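PDB 6MJC: monopolin complex subunit CSM1 from Candida glabrata, which binds a peptide of the kinetochore protein Dsn1 as a monopolin subunit and probably helps to recruit monopolin to kinetochores. Local coordinates for residues 9-12 and 13-16; 94-98 and 99-103; 104-107 and 108-112. One frame throughout, in Å; residues are numbered along the deposited sequence.

Contact 1 of 3, residues 9-12 and 13-16; sequences IKDL and FEHL
Phe13 and Ile9 meet where helix 5-13 ends, on the side of the helix that faces the antiparallel sheet. Phe13 N donates to Ile9 O at 2.8 Å, and Glu14 N to Lys10 O at 3.0 Å. The chain then leaves the helix through a type I beta turn from Phe13 to Leu16.

The tight side belongs to Phe13. Its CG stands anti to the backbone N (chi1 -168°), which sends the ring away from residues 9-12 and into the core. There it packs on Tyr46, Leu48, Val19 and Leu101. Its CB sits against the carbonyl oxygens of both Ile9 and Lys10. Ile9 joins this layer by packing on Phe50 and Leu101.

The other side is looser and largely polar. Asp11 and Glu14 lie side by side and point the same way, their carboxylate planes nearly parallel, 12° apart. Asp11 OD1 and Glu14 OE1 are 3.8 Å apart, a pairing of like charges that would probably be unfavourable on its own. Lys10 may ease it. Its NZ makes a long salt bridge to Asp11 OD1 at 3.9 Å and stays 4.6 Å from Glu14 OE2.

His15 is exposed, yet its ring is tied back to the helix. Leu16 N closes the turn on Phe13 O at 3.1 Å. His15 N donates to Leu12 O from above the carbonyl plane, a bond from the helix end into the turn. Asp11 O, near the ring edge, receives the side-chain bond from His15 ND1 at 2.8 Å, almost in line with the Asp11 C=O.

Contact 2 of 3, residues 94-98 and 99-103; sequences LSFPL and RSLNQ
Pro97 and Arg99 cross at the junction where strand 94-96 gives way, through a short 3-10 segment, to helix 101-113. Arg99 CG lies between the backbone N and the carbonyl carbon (chi1 49°), and the chain runs extended from there to NE. This carries the guanidinium back over the proline. Pro97 CG then lies over the centre of one guanidinium face, 3.6 Å from Arg99 CZ. Beyond the two segments, Arg99 NH2 forms a salt bridge with an acidic side chain of the bound peptide.

Phe96 also has its ring carbon CG wedged between N and C (chi1 52°). This places the ring beside Ser100 and Leu101 at the start of the helix. Its CE1 meets Leu101 CD1 at 4.0 Å, the two side chains lying at a slant, and Phe96 CD1 approaches Ser100 CB at 4.1 Å. An aromatic side chain of the peptide meets the Phe96 ring edge-to-face, so this ring belongs to both the core and the binding site. Ser100 OG makes a hydrogen bond to the peptide backbone.

Two backbone bonds set the 3-10 turn. Ser100 N donates to Pro97 O at 3.0 Å, and Leu101 N to Leu98 O at 2.9 Å. Both donors stand well above the plane of the carbonyl they reach. One water extends the pattern into the helix: it donates to Leu98 O at 3.1 Å and accepts from Asn102 N at 2.9 Å.

Contact 3 of 3, residues 104-107 and 108-112; sequences FYIK and MSKSL
Phe104 and Met108 pack one turn apart on helix 101-113, on its buried side. Met108 is bent at chi2 and chi3, which brings CE to the ring at a slant, 3.9 Å from Phe104 CZ. The two side chains run the same way. Tyr46 touches both, and the Phe104 ring also packs on an aromatic side chain of the bound peptide. On another side of the helix, the aliphatic part of Lys110 lies along Ile106, with Ile106 CG2 to Lys110 CE at 3.8 Å.

The backbone bonds follow the regular i to i+4 pattern, from Met108 N to Phe104 O (2.9 Å) through Ser111 N to Lys107 O (2.9 Å).

One side-chain bond is added to these. Ser111 OG, beside its own backbone N (chi1 -58°), donates to Lys107 O at 2.7 Å. OG and N of Ser111 reach this oxygen from opposite faces of the carbonyl plane.

Lys107 O is thus gripped by two donors from one residue. The buried serine hydroxyl spends its hydrogen within the helix, so a polar group is accommodated where Leu86 and Pro87 pack against it.

How the contacts relate
From the N terminus, contact 1 comes first and closes the end of helix 5-13 before strand 19-26. The chain then builds most of the sheet and helix 76-85. Contact 2 turns the last strand, 94-96, into helix 101-113, and contact 3 lies further along that helix. The three follow in series; none nests in or crosses another. They still touch in space. Ile9 CD1 packs on Leu98 CD2 at 3.6 Å, tying the first helix to the junction of contact 2. Leu16 meets Tyr105, and Phe96 packs on Phe104. Together they tie helices 5-13 and 101-113 to each other and to strand 44-52, and contacts 2 and 3 both touch the bound peptide.

Contact 1 of 3, residues 9-12 and 13-16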
ATOM      1  N   ILE A   9     -12.642   6.353  -0.174  1.00 56.84           N
ATOM      2  CA  ILE A   9     -11.429   6.170  -0.973  1.00 55.29           C
ATOM      3  C   ILE A   9     -11.081   4.695  -1.089  1.00 64.24           C
ATOM      4  O   ILE A   9     -10.713   4.215  -2.170  1.00 60.87           O
ATOM      5  CB  ILE A   9     -10.265   7.006  -0.400  1.00 52.33           C
ATOM      6  CG1 ILE A   9     -10.662   8.478  -0.583  1.00 63.78           C
ATOM      7  CG2 ILE A   9      -8.990   6.623  -1.059  1.00 56.02           C
ATOM      8  CD1 ILE A   9      -9.523   9.393  -0.884  1.00 98.09           C
ATOM      9  N   LYS A  10     -11.121   3.971   0.032  1.00 61.29           N
ATOM     10  CA  LYS A  10     -10.862   2.535   0.017  1.00 74.46           C
ATOM     11  C   LYS A  10     -11.783   1.818  -0.965  1.00 79.45           C
ATOM     12  O   LYS A  10     -11.327   1.011  -1.787  1.00 69.64           O
ATOM     13  CB  LYS A  10     -11.041   1.946   1.423  1.00117.49           C
ATOM     14  CG  LYS A  10     -11.010   0.416   1.474  1.00121.22           C
ATOM     15  CD  LYS A  10     -12.080  -0.139   2.411  1.00135.68           C
ATOM     16  CE  LYS A  10     -12.389  -1.603   2.107  1.00142.68           C
ATOM     17  NZ  LYS A  10     -13.554  -2.099   2.909  1.00149.82           N
ATOM     18  N   ASP A  11     -13.089   2.069  -0.852  1.00 62.67           N
ATOM     19  CA  ASP A  11     -14.072   1.375  -1.687  1.00 68.39           C
ATOM     20  C   ASP A  11     -13.773   1.563  -3.169  1.00 64.99           C
ATOM     21  O   ASP A  11     -13.974   0.655  -3.983  1.00 87.79           O
ATOM     22  CB  ASP A  11     -15.481   1.883  -1.372  1.00 60.72           C
ATOM     23  CG  ASP A  11     -16.004   1.356  -0.073  1.00 67.46           C
ATOM     24  OD1 ASP A  11     -15.300   0.520   0.529  1.00 76.16           O
ATOM     25  OD2 ASP A  11     -17.105   1.781   0.339  1.00 69.83           O
ATOM     26  N   LEU A  12     -13.365   2.762  -3.554  1.00 62.52           N
ATOM     27  CA  LEU A  12     -12.991   2.970  -4.937  1.00 83.23           C
ATOM     28  C   LEU A  12     -11.652   2.310  -5.240  1.00 89.18           C
ATOM     29  O   LEU A  12     -11.481   1.728  -6.312  1.00 64.62           O
ATOM     30  CB  LEU A  12     -12.980   4.460  -5.239  1.00103.08           C
ATOM     31  CG  LEU A  12     -14.328   5.151  -4.940  1.00 93.11           C
ATOM     32  CD1 LEU A  12     -14.070   6.624  -5.429  1.00 83.83           C
ATOM     33  CD2 LEU A  12     -15.584   4.555  -5.492  1.00 67.87           C
ATOM     34  N   PHE A  13     -10.703   2.341  -4.295  1.00 88.00           N
ATOM     35  CA  PHE A  13      -9.387   1.760  -4.567  1.00 73.47           C
ATOM     36  C   PHE A  13      -9.493   0.272  -4.895  1.00 53.19           C
ATOM     37  O   PHE A  13      -8.814  -0.222  -5.814  1.00 57.03           O
ATOM     38  CB  PHE A  13      -8.437   1.977  -3.387  1.00 78.21           C
ATOM     39  CG  PHE A  13      -6.999   1.669  -3.725  1.00 57.35           C
ATOM     40  CD1 PHE A  13      -6.189   2.628  -4.275  1.00 48.06           C
ATOM     41  CD2 PHE A  13      -6.493   0.414  -3.543  1.00 54.50           C
ATOM     42  CE1 PHE A  13      -4.909   2.363  -4.619  1.00 56.50           C
ATOM     43  CE2 PHE A  13      -5.199   0.117  -3.888  1.00 50.98           C
ATOM     44  CZ  PHE A  13      -4.393   1.102  -4.433  1.00 57.14           C
ATOM     45  N   GLU A  14     -10.409  -0.439  -4.219  1.00 53.55           N
ATOM     46  CA  GLU A  14     -10.551  -1.876  -4.402  1.00 58.00           C
ATOM     47  C   GLU A  14     -11.059  -2.249  -5.776  1.00 65.04           C
ATOM     48  O   GLU A  14     -10.957  -3.417  -6.154  1.00 68.56           O
ATOM     49  CB  GLU A  14     -11.487  -2.475  -3.340  1.00 62.73           C
ATOM     50  CG  GLU A  14     -12.931  -2.037  -3.369  1.00 92.09           C
ATOM     51  CD  GLU A  14     -13.729  -2.618  -2.208  1.00111.13           C
ATOM     52  OE1 GLU A  14     -14.926  -2.275  -2.067  1.00123.37           O
ATOM     53  OE2 GLU A  14     -13.152  -3.421  -1.440  1.00108.26           O
ATOM     54  N   HIS A  15     -11.666  -1.312  -6.511  1.00 56.96           N
ATOM     55  CA  HIS A  15     -12.199  -1.616  -7.826  1.00 54.18           C
ATOM     56  C   HIS A  15     -11.304  -1.091  -8.945  1.00 55.13           C
ATOM     57  O   HIS A  15     -11.736  -1.059 -10.106  1.00 56.94           O
ATOM     58  CB  HIS A  15     -13.606  -1.022  -7.971  1.00 54.98           C
ATOM     59  CG  HIS A  15     -14.649  -1.672  -7.103  1.00 65.28           C
ATOM     60  ND1 HIS A  15     -15.062  -1.133  -5.903  1.00 72.92           N
ATOM     61  CD2 HIS A  15     -15.329  -2.833  -7.243  1.00 72.85           C
ATOM     62  CE1 HIS A  15     -15.973  -1.920  -5.358  1.00 76.87           C
ATOM     63  NE2 HIS A  15     -16.158  -2.956  -6.154  1.00 75.35           N
ATOM     64  N   LEU A  16     -10.099  -0.622  -8.625  1.00 57.38           N
ATOM     65  CA  LEU A  16      -9.183  -0.144  -9.654  1.00 78.31           C
ATOM     66  C   LEU A  16      -8.717  -1.298 -10.531  1.00 69.22           C
ATOM     67  O   LEU A  16      -8.671  -2.446 -10.099  1.00 60.20           O
ATOM     68  CB  LEU A  16      -7.970   0.527  -9.019  1.00 82.19           C
ATOM     69  CG  LEU A  16      -8.188   1.912  -8.420  1.00 62.68           C
ATOM     70  CD1 LEU A  16      -6.939   2.374  -7.702  1.00 75.60           C
ATOM     71  CD2 LEU A  16      -8.568   2.892  -9.479  1.00 72.05           C
TER

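Contact 2 of 3, residues 94-98 and 99-103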
ATOM      1  N   LEU A  94       6.573   3.152   3.329  1.00 36.49           N
ATOM      2  CA  LEU A  94       6.462   4.549   2.966  1.00 37.19           C
ATOM      3  C   LEU A  94       5.227   5.181   3.606  1.00 38.06           C
ATOM      4  O   LEU A  94       4.209   4.530   3.815  1.00 39.36           O
ATOM      5  CB  LEU A  94       6.342   4.706   1.422  1.00 41.22           C
ATOM      6  CG  LEU A  94       7.451   4.059   0.587  1.00 40.66           C
ATOM      7  CD1 LEU A  94       7.150   4.208  -0.924  1.00 40.71           C
ATOM      8  CD2 LEU A  94       8.772   4.725   0.887  1.00 44.99           C
ATOM      9  N   SER A  95       5.270   6.498   3.796  1.00 37.15           N
ATOM     10  CA  SER A  95       4.119   7.340   4.090  1.00 41.01           C
ATOM     11  C   SER A  95       4.011   8.377   2.973  1.00 46.20           C
ATOM     12  O   SER A  95       5.040   8.854   2.445  1.00 41.71           O
ATOM     13  CB  SER A  95       4.285   8.016   5.465  1.00 48.01           C
ATOM     14  OG  SER A  95       3.329   9.027   5.645  1.00 71.53           O
ATOM     15  N   PHE A  96       2.780   8.727   2.590  1.00 42.08           N
ATOM     16  CA  PHE A  96       2.601   9.793   1.615  1.00 40.25           C
ATOM     17  C   PHE A  96       1.198  10.371   1.766  1.00 45.33           C
ATOM     18  O   PHE A  96       0.299   9.718   2.321  1.00 43.64           O
ATOM     19  CB  PHE A  96       2.896   9.314   0.160  1.00 42.89           C
ATOM     20  CG  PHE A  96       2.166   8.055  -0.283  1.00 39.88           C
ATOM     21  CD1 PHE A  96       0.880   8.134  -0.791  1.00 41.84           C
ATOM     22  CD2 PHE A  96       2.782   6.851  -0.235  1.00 43.15           C
ATOM     23  CE1 PHE A  96       0.202   6.967  -1.212  1.00 40.82           C
ATOM     24  CE2 PHE A  96       2.146   5.699  -0.663  1.00 45.61           C
ATOM     25  CZ  PHE A  96       0.846   5.769  -1.151  1.00 41.28           C
ATOM     26  N   PRO A  97       1.003  11.619   1.365  1.00 44.66           N
ATOM     27  CA  PRO A  97      -0.328  12.231   1.461  1.00 48.32           C
ATOM     28  C   PRO A  97      -1.309  11.616   0.473  1.00 50.50           C
ATOM     29  O   PRO A  97      -0.936  11.003  -0.535  1.00 47.10           O
ATOM     30  CB  PRO A  97      -0.064  13.707   1.165  1.00 49.16           C
ATOM     31  CG  PRO A  97       1.140  13.684   0.292  1.00 47.76           C
ATOM     32  CD  PRO A  97       2.001  12.562   0.814  1.00 44.26           C
ATOM     33  N   LEU A  98      -2.580  11.701   0.833  1.00 45.42           N
ATOM     34  CA  LEU A  98      -3.629  11.131   0.008  1.00 53.78           C
ATOM     35  C   LEU A  98      -3.573  11.691  -1.404  1.00 48.36           C
ATOM     36  O   LEU A  98      -3.888  10.996  -2.375  1.00 48.91           O
ATOM     37  CB  LEU A  98      -4.959  11.442   0.672  1.00 59.35           C
ATOM     38  CG  LEU A  98      -6.100  10.476   0.497  1.00 61.29           C
ATOM     39  CD1 LEU A  98      -5.754   9.131   0.895  1.00 54.81           C
ATOM     40  CD2 LEU A  98      -7.241  11.014   1.375  1.00 74.84           C
ATOM     41  N   ARG A  99      -3.190  12.962  -1.542  1.00 49.27           N
ATOM     42  CA  ARG A  99      -3.142  13.543  -2.874  1.00 49.18           C
ATOM     43  C   ARG A  99      -2.135  12.877  -3.806  1.00 49.90           C
ATOM     44  O   ARG A  99      -2.146  13.174  -5.010  1.00 56.98           O
ATOM     45  CB  ARG A  99      -2.811  15.037  -2.802  1.00 53.82           C
ATOM     46  CG  ARG A  99      -1.629  15.362  -1.931  1.00 65.50           C
ATOM     47  CD  ARG A  99      -1.247  16.834  -1.991  1.00 79.28           C
ATOM     48  NE  ARG A  99      -0.344  17.142  -0.889  1.00 78.32           N
ATOM     49  CZ  ARG A  99       0.977  17.095  -0.969  1.00 81.79           C
ATOM     50  NH1 ARG A  99       1.563  16.767  -2.115  1.00 77.99           N
ATOM     51  NH2 ARG A  99       1.708  17.376   0.097  1.00 88.70           N
ATOM     52  N   SER A 100      -1.210  12.090  -3.276  1.00 45.20           N
ATOM     53  CA  SER A 100      -0.261  11.296  -4.070  1.00 44.29           C
ATOM     54  C   SER A 100      -0.695   9.864  -4.331  1.00 47.45           C
ATOM     55  O   SER A 100       0.078   9.091  -4.913  1.00 45.58           O
ATOM     56  CB  SER A 100       1.109  11.290  -3.379  1.00 56.45           C
ATOM     57  OG  SER A 100       1.659  12.608  -3.449  1.00 75.71           O
ATOM     58  N   LEU A 101      -1.890   9.464  -3.904  1.00 48.50           N
ATOM     59  CA  LEU A 101      -2.269   8.069  -4.085  1.00 45.91           C
ATOM     60  C   LEU A 101      -2.384   7.716  -5.568  1.00 42.26           C
ATOM     61  O   LEU A 101      -1.973   6.618  -5.986  1.00 44.85           O
ATOM     62  CB  LEU A 101      -3.577   7.819  -3.351  1.00 49.49           C
ATOM     63  CG  LEU A 101      -4.100   6.388  -3.382  1.00 47.00           C
ATOM     64  CD1 LEU A 101      -3.167   5.406  -2.767  1.00 45.53           C
ATOM     65  CD2 LEU A 101      -5.473   6.319  -2.665  1.00 48.98           C
ATOM     66  N   ASN A 102      -2.906   8.620  -6.360  1.00 44.41           N
ATOM     67  CA  ASN A 102      -2.983   8.400  -7.804  1.00 48.87           C
ATOM     68  C   ASN A 102      -1.586   8.217  -8.404  1.00 50.32           C
ATOM     69  O   ASN A 102      -1.342   7.270  -9.162  1.00 51.16           O
ATOM     70  CB  ASN A 102      -3.714   9.560  -8.468  1.00 50.05           C
ATOM     71  CG  ASN A 102      -3.953   9.322  -9.953  1.00 57.11           C
ATOM     72  OD1 ASN A 102      -3.608  10.155 -10.792  1.00 63.77           O
ATOM     73  ND2 ASN A 102      -4.510   8.165 -10.289  1.00 58.71           N
ATOM     74  N   GLN A 103      -0.643   9.108  -8.058  1.00 48.06           N
ATOM     75  CA  GLN A 103       0.726   8.952  -8.547  1.00 59.22           C
ATOM     76  C   GLN A 103       1.296   7.593  -8.142  1.00 51.86           C
ATOM     77  O   GLN A 103       2.014   6.953  -8.916  1.00 43.83           O
ATOM     78  CB  GLN A 103       1.618  10.083  -8.018  1.00 93.13           C
ATOM     79  CG  GLN A 103       1.253  11.492  -8.462  1.00106.47           C
ATOM     80  CD  GLN A 103       2.130  12.539  -7.795  1.00102.27           C
ATOM     81  OE1 GLN A 103       3.346  12.373  -7.681  1.00 82.13           O
ATOM     82  NE2 GLN A 103       1.513  13.612  -7.333  1.00132.81           N
TER
HETATM   83  O   HOH W   1      -4.564  10.798  -5.359  1.00 60.73           O

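Contact 3 of 3, residues 104-107 and 108-112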
ATOM      1  N   PHE A 104       1.022   7.162  -6.913  1.00 40.00           N
ATOM      2  CA  PHE A 104       1.517   5.879  -6.422  1.00 42.74           C
ATOM      3  C   PHE A 104       0.964   4.730  -7.252  1.00 44.33           C
ATOM      4  O   PHE A 104       1.708   3.865  -7.711  1.00 42.57           O
ATOM      5  CB  PHE A 104       1.104   5.668  -4.976  1.00 40.67           C
ATOM      6  CG  PHE A 104       1.183   4.217  -4.545  1.00 38.85           C
ATOM      7  CD1 PHE A 104       2.371   3.675  -4.132  1.00 41.88           C
ATOM      8  CD2 PHE A 104       0.076   3.385  -4.606  1.00 44.84           C
ATOM      9  CE1 PHE A 104       2.452   2.346  -3.757  1.00 37.74           C
ATOM     10  CE2 PHE A 104       0.151   2.056  -4.235  1.00 41.10           C
ATOM     11  CZ  PHE A 104       1.349   1.523  -3.834  1.00 39.45           C
ATOM     12  N   TYR A 105      -0.350   4.747  -7.512  1.00 45.26           N
ATOM     13  CA  TYR A 105      -0.971   3.654  -8.249  1.00 50.83           C
ATOM     14  C   TYR A 105      -0.446   3.604  -9.678  1.00 51.11           C
ATOM     15  O   TYR A 105      -0.176   2.528 -10.213  1.00 45.76           O
ATOM     16  CB  TYR A 105      -2.497   3.808  -8.234  1.00 46.62           C
ATOM     17  CG  TYR A 105      -3.203   2.933  -9.254  1.00 45.17           C
ATOM     18  CD1 TYR A 105      -3.427   1.569  -9.014  1.00 52.08           C
ATOM     19  CD2 TYR A 105      -3.629   3.461 -10.435  1.00 49.76           C
ATOM     20  CE1 TYR A 105      -4.082   0.787  -9.976  1.00 49.48           C
ATOM     21  CE2 TYR A 105      -4.305   2.693 -11.404  1.00 56.59           C
ATOM     22  CZ  TYR A 105      -4.512   1.355 -11.156  1.00 54.05           C
ATOM     23  OH  TYR A 105      -5.165   0.642 -12.133  1.00 55.18           O
ATOM     24  N   ILE A 106      -0.276   4.760 -10.305  1.00 49.80           N
ATOM     25  CA  ILE A 106       0.254   4.808 -11.664  1.00 52.75           C
ATOM     26  C   ILE A 106       1.685   4.291 -11.712  1.00 55.30           C
ATOM     27  O   ILE A 106       2.043   3.526 -12.612  1.00 53.75           O
ATOM     28  CB  ILE A 106       0.187   6.234 -12.209  1.00 51.40           C
ATOM     29  CG1 ILE A 106      -1.266   6.680 -12.371  1.00 63.07           C
ATOM     30  CG2 ILE A 106       0.909   6.316 -13.571  1.00 53.93           C
ATOM     31  CD1 ILE A 106      -1.446   8.124 -12.749  1.00 74.09           C
ATOM     32  N   LYS A 107       2.536   4.752 -10.792  1.00 45.60           N
ATOM     33  CA  LYS A 107       3.930   4.290 -10.724  1.00 47.04           C
ATOM     34  C   LYS A 107       3.995   2.783 -10.543  1.00 48.10           C
ATOM     35  O   LYS A 107       4.748   2.079 -11.242  1.00 47.39           O
ATOM     36  CB  LYS A 107       4.643   4.988  -9.565  1.00 49.14           C
ATOM     37  CG  LYS A 107       6.088   4.546  -9.272  1.00 49.95           C
ATOM     38  CD  LYS A 107       6.992   4.776 -10.452  1.00 56.19           C
ATOM     39  CE  LYS A 107       7.414   6.218 -10.566  1.00 64.06           C
ATOM     40  NZ  LYS A 107       8.512   6.340 -11.573  1.00 72.53           N
ATOM     41  N   MET A 108       3.196   2.256  -9.618  1.00 47.01           N
ATOM     42  CA  MET A 108       3.209   0.809  -9.396  1.00 40.09           C
ATOM     43  C   MET A 108       2.741   0.074 -10.642  1.00 48.45           C
ATOM     44  O   MET A 108       3.344  -0.925 -11.049  1.00 49.18           O
ATOM     45  CB  MET A 108       2.335   0.427  -8.201  1.00 43.74           C
ATOM     46  CG  MET A 108       2.285  -1.070  -7.925  1.00 42.76           C
ATOM     47  SD  MET A 108       3.775  -1.738  -7.227  1.00 44.29           S
ATOM     48  CE  MET A 108       3.621  -1.083  -5.568  1.00 40.97           C
ATOM     49  N   SER A 109       1.674   0.562 -11.276  1.00 46.47           N
ATOM     50  CA  SER A 109       1.111  -0.147 -12.402  1.00 45.17           C
ATOM     51  C   SER A 109       2.083  -0.138 -13.571  1.00 53.38           C
ATOM     52  O   SER A 109       2.293  -1.165 -14.223  1.00 57.35           O
ATOM     53  CB  SER A 109      -0.232   0.484 -12.777  1.00 52.96           C
ATOM     54  OG  SER A 109      -0.874  -0.327 -13.745  1.00 77.66           O
ATOM     55  N   LYS A 110       2.737   0.992 -13.809  1.00 53.96           N
ATOM     56  CA  LYS A 110       3.660   1.068 -14.929  1.00 56.25           C
ATOM     57  C   LYS A 110       4.911   0.251 -14.657  1.00 57.98           C
ATOM     58  O   LYS A 110       5.452  -0.381 -15.569  1.00 57.50           O
ATOM     59  CB  LYS A 110       4.040   2.513 -15.202  1.00 53.36           C
ATOM     60  CG  LYS A 110       2.932   3.336 -15.880  1.00 62.75           C
ATOM     61  CD  LYS A 110       3.416   4.742 -16.234  1.00 74.10           C
ATOM     62  CE  LYS A 110       2.320   5.538 -16.959  1.00 91.61           C
ATOM     63  NZ  LYS A 110       2.683   6.972 -17.163  1.00120.24           N
ATOM     64  N   SER A 111       5.402   0.285 -13.419  1.00 51.80           N
ATOM     65  CA  SER A 111       6.609  -0.456 -13.076  1.00 53.42           C
ATOM     66  C   SER A 111       6.389  -1.945 -13.274  1.00 57.07           C
ATOM     67  O   SER A 111       7.254  -2.637 -13.825  1.00 57.30           O
ATOM     68  CB  SER A 111       7.032  -0.146 -11.646  1.00 51.78           C
ATOM     69  OG  SER A 111       7.258   1.245 -11.464  1.00 54.17           O
ATOM     70  N   LEU A 112       5.220  -2.454 -12.872  1.00 48.79           N
ATOM     71  CA  LEU A 112       4.968  -3.887 -13.029  1.00 51.90           C
ATOM     72  C   LEU A 112       4.847  -4.293 -14.485  1.00 53.84           C
ATOM     73  O   LEU A 112       5.147  -5.444 -14.807  1.00 61.26           O
ATOM     74  CB  LEU A 112       3.704  -4.325 -12.289  1.00 50.52           C
ATOM     75  CG  LEU A 112       3.760  -4.165 -10.789  1.00 54.80           C
ATOM     76  CD1 LEU A 112       2.398  -4.291 -10.108  1.00 50.17           C
ATOM     77  CD2 LEU A 112       4.720  -5.230 -10.224  1.00 57.60           C
TER